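PDB 6W1K: 2-oxoadipate dioxygenase/decarboxylase, chloroplastic/amyloplastic from Oryza sativa, which catalyses the iron(II)-dependent decarboxylation and hydroxylation of 2-oxoadipate to D-2-hydroxyglutarate in plant lysine catabolism. Local coordinates for residues A[125-129]-A[130-134]. Sequence-based numbering, arbitrary orientation.
Sequences SELLV and DELSP
Glu131 and Leu132 bond back to Leu128 and Val129, three residues earlier, and so wind the chain into a short 3-10 turn. Glu131 N donates to Leu128 O at 2.9 Å. Leu132 N reaches Val129 O at 3.0 Å in a nearly straight bond. Both donors sit above the plane of the carbonyl they meet.

On the buried side of the turn the packing is apolar. Leu127 and Leu132 cross at about a right angle, CD2 of Leu127 touching CD1 of Leu132 at 3.7 Å. With chi1 at -180°, Leu127 CG stands beside its own carbonyl carbon, which brings the end of the side chain near Leu132. Val129 and Leu132 both rest on Ile140 of helix 134-147, and branched aliphatic residues suit this buried side.

On the solvent side, Leu128 and Glu131 run alongside each other, pointing the same way. The extended Glu131 chain lays its carboxylate beside the leucine, OE2 lying 3.4 Å from Leu128 CD1; an acidic end fits an exposed position.

Ser133 then serves as N-cap, its OG bonded to Ser136 N. The arrangement is a strand-to-helix connection, in which a 3-10 turn links sheet strand 121-127 of this glyoxalase-clan fold to helix 134-147.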
loop_
_atom_site.group_PDB
_atom_site.type_symbol
_atom_site.label_atom_id
_atom_site.label_comp_id
_atom_site.label_asym_id
_atom_site.label_seq_id
_atom_site.Cartn_x
_atom_site.Cartn_y
_atom_site.Cartn_z
ATOM N N SER A 125 0.708 -7.851 -1.823
ATOM C CA SER A 125 1.259 -8.978 -1.084
ATOM C C SER A 125 0.180 -10.052 -0.953
ATOM O O SER A 125 -1.017 -9.801 -1.169
ATOM C CB SER A 125 1.791 -8.514 0.265
ATOM O OG SER A 125 0.774 -7.944 1.043
ATOM N N GLU A 126 0.624 -11.275 -0.673
ATOM C CA GLU A 126 -0.298 -12.355 -0.354
ATOM C C GLU A 126 0.245 -13.194 0.795
ATOM O O GLU A 126 1.450 -13.404 0.911
ATOM C CB GLU A 126 -0.555 -13.269 -1.564
ATOM C CG GLU A 126 0.639 -14.078 -2.037
ATOM C CD GLU A 126 0.395 -14.823 -3.362
ATOM O OE1 GLU A 126 -0.627 -14.586 -4.053
ATOM O OE2 GLU A 126 1.246 -15.652 -3.717
ATOM N N LEU A 127 -0.662 -13.691 1.620
ATOM C CA LEU A 127 -0.303 -14.656 2.657
ATOM C C LEU A 127 -0.163 -16.057 2.064
ATOM O O LEU A 127 -1.036 -16.523 1.318
ATOM C CB LEU A 127 -1.377 -14.629 3.734
ATOM C CG LEU A 127 -1.193 -15.568 4.935
ATOM C CD1 LEU A 127 -0.097 -15.171 5.865
ATOM C CD2 LEU A 127 -2.558 -15.548 5.647
ATOM N N LEU A 128 0.924 -16.735 2.413
ATOM C CA LEU A 128 1.172 -18.104 1.959
ATOM C C LEU A 128 0.411 -19.040 2.890
ATOM O O LEU A 128 0.952 -19.589 3.859
ATOM C CB LEU A 128 2.660 -18.392 1.911
ATOM C CG LEU A 128 3.487 -17.433 1.054
ATOM C CD1 LEU A 128 4.975 -17.685 1.303
ATOM C CD2 LEU A 128 3.133 -17.577 -0.417
ATOM N N VAL A 129 -0.870 -19.221 2.560
ATOM C CA VAL A 129 -1.824 -19.854 3.467
ATOM C C VAL A 129 -1.408 -21.279 3.780
ATOM O O VAL A 129 -1.573 -21.756 4.909
ATOM C CB VAL A 129 -3.236 -19.810 2.855
ATOM C CG1 VAL A 129 -4.245 -20.612 3.701
ATOM C CG2 VAL A 129 -3.698 -18.402 2.765
ATOM N N ASP A 130 -0.862 -21.975 2.791
ATOM C CA ASP A 130 -0.514 -23.373 2.997
ATOM C C ASP A 130 0.633 -23.529 3.972
ATOM O O ASP A 130 0.978 -24.660 4.299
ATOM C CB ASP A 130 -0.167 -24.046 1.666
ATOM C CG ASP A 130 1.018 -23.408 0.978
ATOM O OD1 ASP A 130 1.581 -22.431 1.519
ATOM O OD2 ASP A 130 1.380 -23.883 -0.117
ATOM N N GLU A 131 1.231 -22.433 4.443
ATOM C CA GLU A 131 2.295 -22.503 5.437
ATOM C C GLU A 131 1.787 -22.308 6.863
ATOM O O GLU A 131 2.557 -22.487 7.806
ATOM C CB GLU A 131 3.376 -21.464 5.115
ATOM C CG GLU A 131 4.002 -21.686 3.758
ATOM C CD GLU A 131 5.260 -20.851 3.527
ATOM O OE1 GLU A 131 5.723 -20.190 4.477
ATOM O OE2 GLU A 131 5.790 -20.854 2.393
ATOM N N LEU A 132 0.512 -21.991 7.045
ATOM C CA LEU A 132 -0.024 -21.782 8.379
ATOM C C LEU A 132 -0.452 -23.109 8.990
ATOM O O LEU A 132 -0.443 -24.151 8.334
ATOM C CB LEU A 132 -1.214 -20.837 8.344
ATOM C CG LEU A 132 -1.015 -19.497 7.653
ATOM C CD1 LEU A 132 -2.381 -18.887 7.340
ATOM C CD2 LEU A 132 -0.181 -18.596 8.543
ATOM N N SER A 133 -0.862 -23.053 10.264
ATOM C CA SER A 133 -1.393 -24.228 10.951
ATOM C C SER A 133 -2.630 -24.761 10.223
ATOM O O SER A 133 -3.374 -23.998 9.589
ATOM C CB SER A 133 -1.783 -23.872 12.389
ATOM O OG SER A 133 -2.944 -23.033 12.387
ATOM N N PRO A 134 -2.901 -26.058 10.338
ATOM C CA PRO A 134 -4.131 -26.598 9.741
ATOM C C PRO A 134 -5.392 -25.880 10.198
ATOM O O PRO A 134 -6.304 -25.657 9.389
ATOM C CB PRO A 134 -4.119 -28.067 10.197
ATOM C CG PRO A 134 -2.665 -28.380 10.405
ATOM C CD PRO A 134 -2.044 -27.108 10.922
#